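Local atomic coordinates of beta-glucanase (Clostridium thermocellum, PDB entry 3WVJ), a protein that hydrolyses the beta-1,4 bonds of mixed-linkage beta-1,3-1,4-glucans such as lichenan, as an endo-acting glycoside hydrolase of family 16. Residues A[196-199]-A[200-204]; A[8-12]-A[13-17]. All blocks are in the same frame, centred on the assembly; numbering follows the deposited sequence.

Contact 1 (A[196-199]-A[200-204]); sequences GRYD and GRTPL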
loop_
_atom_site.group_PDB
_atom_site.type_symbol
_atom_site.label_atom_id
_atom_site.label_comp_id
_atom_site.label_asym_id
_atom_site.label_seq_id
_atom_site.Cartn_x
_atom_site.Cartn_y
_atom_site.Cartn_z
ATOM N N GLY A 196 0.549 15.375 -9.107
ATOM C CA GLY A 196 -0.170 16.669 -8.981
ATOM C C GLY A 196 0.057 17.331 -7.620
ATOM O O GLY A 196 0.575 16.691 -6.651
ATOM N N ARG A 197 -0.290 18.606 -7.507
ATOM C CA ARG A 197 -0.244 19.237 -6.206
ATOM C C ARG A 197 -1.538 18.891 -5.437
ATOM O O ARG A 197 -2.647 18.951 -6.004
ATOM C CB ARG A 197 -0.158 20.745 -6.313
ATOM C CG ARG A 197 0.435 21.375 -5.034
ATOM C CD ARG A 197 0.194 22.889 -4.908
ATOM N NE ARG A 197 -1.159 23.206 -4.376
ATOM C CZ ARG A 197 -2.198 23.663 -5.098
ATOM N NH1 ARG A 197 -2.053 23.908 -6.419
ATOM N NH2 ARG A 197 -3.399 23.895 -4.504
ATOM N N TYR A 198 -1.379 18.517 -4.162
ATOM C CA TYR A 198 -2.510 18.190 -3.311
ATOM C C TYR A 198 -3.310 19.437 -3.078
ATOM O O TYR A 198 -2.734 20.455 -2.709
ATOM C CB TYR A 198 -2.037 17.610 -1.988
ATOM C CG TYR A 198 -3.162 17.356 -1.028
ATOM C CD1 TYR A 198 -4.374 16.764 -1.458
ATOM C CD2 TYR A 198 -3.018 17.691 0.303
ATOM C CE1 TYR A 198 -5.412 16.546 -0.551
ATOM C CE2 TYR A 198 -4.037 17.449 1.215
ATOM C CZ TYR A 198 -5.207 16.866 0.792
ATOM O OH TYR A 198 -6.171 16.631 1.723
ATOM N N ASP A 199 -4.607 19.319 -3.447
ATOM C CA ASP A 199 -5.799 20.173 -3.179
ATOM C C ASP A 199 -6.006 20.791 -1.784
ATOM O O ASP A 199 -6.478 21.898 -1.652
ATOM C CB ASP A 199 -7.024 19.208 -3.331
ATOM C CG ASP A 199 -8.095 19.810 -4.095
ATOM O OD1 ASP A 199 -8.148 21.036 -4.043
ATOM O OD2 ASP A 199 -8.926 19.120 -4.721
ATOM N N GLY A 200 -5.755 20.006 -0.741
ATOM C CA GLY A 200 -6.040 20.399 0.654
ATOM C C GLY A 200 -7.441 19.954 1.042
ATOM O O GLY A 200 -7.906 20.215 2.146
ATOM N N ARG A 201 -8.092 19.248 0.130
ATOM C CA ARG A 201 -9.437 18.786 0.309
ATOM C C ARG A 201 -9.540 17.559 1.217
ATOM O O ARG A 201 -8.834 16.549 1.032
ATOM C CB ARG A 201 -10.030 18.575 -1.076
ATOM C CG ARG A 201 -10.573 17.208 -1.426
ATOM C CD ARG A 201 -12.039 17.144 -1.098
ATOM N NE ARG A 201 -12.593 18.474 -1.330
ATOM C CZ ARG A 201 -13.789 18.955 -0.941
ATOM N NH1 ARG A 201 -14.688 18.217 -0.284
ATOM N NH2 ARG A 201 -14.091 20.217 -1.242
ATOM N N THR A 202 -10.439 17.650 2.192
ATOM C CA THR A 202 -10.639 16.584 3.196
ATOM C C THR A 202 -12.155 16.472 3.526
ATOM O O THR A 202 -12.937 17.318 3.109
ATOM C CB THR A 202 -9.864 16.902 4.475
ATOM O OG1 THR A 202 -10.196 18.216 4.867
ATOM C CG2 THR A 202 -8.323 16.907 4.195
ATOM N N PRO A 203 -12.587 15.372 4.180
ATOM C CA PRO A 203 -11.854 14.113 4.381
ATOM C C PRO A 203 -11.778 13.436 3.032
ATOM O O PRO A 203 -12.563 13.770 2.148
ATOM C CB PRO A 203 -12.801 13.306 5.323
ATOM C CG PRO A 203 -14.115 13.995 5.218
ATOM C CD PRO A 203 -13.815 15.433 4.999
ATOM N N LEU A 204 -10.860 12.499 2.885
ATOM C CA LEU A 204 -10.743 11.573 1.760
ATOM C C LEU A 204 -10.503 10.195 2.392
ATOM O O LEU A 204 -9.889 10.125 3.434
ATOM C CB LEU A 204 -9.487 11.908 0.941
ATOM C CG LEU A 204 -9.615 13.160 0.073
ATOM C CD1 LEU A 204 -8.298 13.580 -0.592
ATOM C CD2 LEU A 204 -10.687 12.969 -0.991
#
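Tyr198 and Gly200 illustrate how an aromatic side chain can pack against the backbone that follows it. With CG anti to the backbone N (chi1 175°), the phenol ring runs forward along the backbone of Gly200 and Arg201. Gly200, with a positive phi (91°) and no side chain, lies across one face: its backbone N sits over the middle of the ring, 3.3 Å above the plane, and its CA makes a CH-pi contact, 3.9 Å from the ring centroid. At the ring edge, near its plane, the hydroxyl donates a hydrogen bond to Arg201 O, with Tyr198 OH and Arg201 O 2.8 Å apart. The donor stands well above the carbonyl plane, 57° out of it, and so not on a lone pair. The methyl of Thr202 packs against the same hydroxyl, CG2 to OH 3.3 Å, while Leu204 brings CD1 to 4.1 Å from Tyr198 CE1. Asp199 and Arg201 run side by side, but carboxylate and guanidinium do not pair; Arg201 meets Asp199 through CB. Tyr61 meets the tyrosine edge-to-face. The result is a surface loop, between helix 192-195 and strand 204-214 of the beta-jellyroll, held by a side-chain-to-backbone hydrogen bond.

Contact 2 (A[8-12]-A[13-17]); sequences FVAVF and SNFDS
Two first torsions bring Phe12, inside a tight turn, against Phe15, just after it. In Phe12 the ring carbon CG lies anti to the carbonyl carbon (chi1 -59°), whereas in Phe15 it falls between the backbone N and the carbonyl carbon (chi1 74°), which turns that ring back toward the end of strand 8-11, which the chain has just left. Their planes end up nearly perpendicular, at 85°, in an edge-to-face (T-shaped) pair with centroids 4.9 Å apart. Phe12 supplies the edge: its CD1 is placed over the centre of the Phe15 ring, and the closest carbons are Phe12 CD1 and Phe15 CZ at 3.7 Å. Ala10 adds a lighter apolar touch, CB to Phe15 CD1 at 4.4 Å.

The backbone reversal that makes this possible is a type I beta turn from Val11 to Asn14. It is closed by a hydrogen bond from Asn14 N to Val11 O, 2.9 Å. The same oxygen packs against Phe15 CB, 3.2 Å away. Within the turn, Ser13 OG comes to 3.2 Å from Val11 CG1. Farther back, a water links the strand to the segment returning past it, donating to Val9 O and accepting from Asp16 N, while the Asp16 carboxylate binds Ser18 and Gln19.

Trp20 meets both phenylalanine rings, and Tyr66 of strand 61-72 touches them too, so the pair belongs to a larger aromatic cluster. Chemically, the contact joins two kinds of force: an edge-to-face pair, in which ring C-H bonds probably carry a slight positive charge toward a pi face, beside backbone groups satisfied by one turn hydrogen bond and by a water between Val9 O and Asp16 N.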
loop_
_atom_site.group_PDB
_atom_site.type_symbol
_atom_site.label_atom_id
_atom_site.label_comp_id
_atom_site.label_asym_id
_atom_site.label_seq_id
_atom_site.Cartn_x
_atom_site.Cartn_y
_atom_site.Cartn_z
ATOM N N PHE A 8 -1.894 -16.574 4.852
ATOM C CA PHE A 8 -2.332 -15.522 5.763
ATOM C C PHE A 8 -3.523 -14.850 5.118
ATOM O O PHE A 8 -3.513 -14.557 3.920
ATOM C CB PHE A 8 -1.210 -14.532 6.041
ATOM C CG PHE A 8 -1.609 -13.347 6.867
ATOM C CD1 PHE A 8 -1.671 -13.427 8.238
ATOM C CD2 PHE A 8 -1.840 -12.114 6.270
ATOM C CE1 PHE A 8 -2.033 -12.321 9.007
ATOM C CE2 PHE A 8 -2.151 -10.998 7.033
ATOM C CZ PHE A 8 -2.258 -11.110 8.399
ATOM N N VAL A 9 -4.592 -14.711 5.911
ATOM C CA VAL A 9 -5.825 -14.098 5.426
ATOM C C VAL A 9 -6.335 -13.157 6.482
ATOM O O VAL A 9 -6.622 -13.606 7.607
ATOM C CB VAL A 9 -6.963 -15.125 5.243
ATOM C CG1 VAL A 9 -8.150 -14.436 4.587
ATOM C CG2 VAL A 9 -6.506 -16.309 4.405
ATOM N N ALA A 10 -6.462 -11.878 6.125
ATOM C CA ALA A 10 -7.120 -10.922 6.958
ATOM C C ALA A 10 -8.298 -10.351 6.193
ATOM O O ALA A 10 -8.114 -9.477 5.321
ATOM C CB ALA A 10 -6.195 -9.815 7.368
ATOM N N VAL A 11 -9.516 -10.794 6.502
ATOM C CA VAL A 11 -10.678 -10.139 5.909
ATOM C C VAL A 11 -11.153 -9.122 6.920
ATOM O O VAL A 11 -11.552 -9.531 8.033
ATOM C CB VAL A 11 -11.856 -11.114 5.690
ATOM C CG1 VAL A 11 -13.080 -10.334 5.261
ATOM C CG2 VAL A 11 -11.522 -12.156 4.633
ATOM N N PHE A 12 -11.174 -7.832 6.564
ATOM C CA PHE A 12 -11.419 -6.795 7.594
ATOM C C PHE A 12 -12.851 -6.701 8.154
ATOM O O PHE A 12 -13.104 -5.947 9.101
ATOM C CB PHE A 12 -10.890 -5.437 7.169
ATOM C CG PHE A 12 -9.414 -5.445 6.896
ATOM C CD1 PHE A 12 -8.512 -5.874 7.867
ATOM C CD2 PHE A 12 -8.935 -5.088 5.638
ATOM C CE1 PHE A 12 -7.126 -5.916 7.593
ATOM C CE2 PHE A 12 -7.556 -5.085 5.366
ATOM C CZ PHE A 12 -6.659 -5.507 6.345
ATOM N N SER A 13 -13.768 -7.457 7.553
ATOM C CA SER A 13 -15.125 -7.644 8.119
ATOM C C SER A 13 -15.082 -8.543 9.326
ATOM O O SER A 13 -15.995 -8.537 10.156
ATOM C CB SER A 13 -16.093 -8.201 7.062
ATOM O OG SER A 13 -15.842 -9.553 6.784
ATOM N N ASN A 14 -14.047 -9.360 9.413
ATOM C CA ASN A 14 -13.890 -10.210 10.547
ATOM C C ASN A 14 -12.539 -10.853 10.657
ATOM O O ASN A 14 -12.338 -11.895 10.047
ATOM C CB ASN A 14 -14.916 -11.340 10.548
ATOM C CG ASN A 14 -14.808 -12.153 11.816
ATOM O OD1 ASN A 14 -15.040 -11.619 12.890
ATOM N ND2 ASN A 14 -14.347 -13.396 11.719
ATOM N N PHE A 15 -11.652 -10.313 11.492
ATOM C CA PHE A 15 -10.244 -10.746 11.494
ATOM C C PHE A 15 -9.550 -10.580 12.842
ATOM O O PHE A 15 -10.024 -9.862 13.713
ATOM C CB PHE A 15 -9.431 -9.943 10.433
ATOM C CG PHE A 15 -9.146 -8.511 10.831
ATOM C CD1 PHE A 15 -7.841 -8.083 11.040
ATOM C CD2 PHE A 15 -10.164 -7.597 10.988
ATOM C CE1 PHE A 15 -7.552 -6.772 11.377
ATOM C CE2 PHE A 15 -9.887 -6.269 11.346
ATOM C CZ PHE A 15 -8.574 -5.867 11.544
ATOM N N ASP A 16 -8.381 -11.200 12.967
ATOM C CA ASP A 16 -7.544 -11.077 14.165
ATOM C C ASP A 16 -6.672 -9.812 14.100
ATOM O O ASP A 16 -5.581 -9.766 13.501
ATOM C CB ASP A 16 -6.725 -12.327 14.359
ATOM C CG ASP A 16 -5.830 -12.240 15.536
ATOM O OD1 ASP A 16 -6.043 -11.356 16.393
ATOM O OD2 ASP A 16 -4.903 -13.055 15.599
ATOM N N SER A 17 -7.242 -8.798 14.726
ATOM C CA SER A 17 -6.733 -7.488 14.962
ATOM C C SER A 17 -5.336 -7.528 15.559
ATOM O O SER A 17 -4.588 -6.525 15.480
ATOM C CB SER A 17 -7.620 -6.924 16.067
ATOM O OG SER A 17 -7.850 -5.570 15.837
HETATM O O HOH W 1 -7.990 -13.103 10.537
#

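Overall arrangement
Contacts 1 and 2 come in series along the chain, 8-17 near its start and 196-204 near its end, and they do not touch: their centres are 30 Å apart and their nearest atoms about 15 Å. What joins them is strand 204-214. The loop of contact 1 runs into its beginning at Leu204, whereas strand 8-11 of contact 2 pairs antiparallel with it farther along, where Phe8, Ala10 and Phe12 make backbone hydrogen bonds with Tyr213, Val211 and Glu209, respectively. Strand 204-214 also pairs with 46-53 and 75-82. Two loops at the periphery of the jellyroll are thus tied to one strand, and the N-terminal and C-terminal parts of the catalytic module meet side by side.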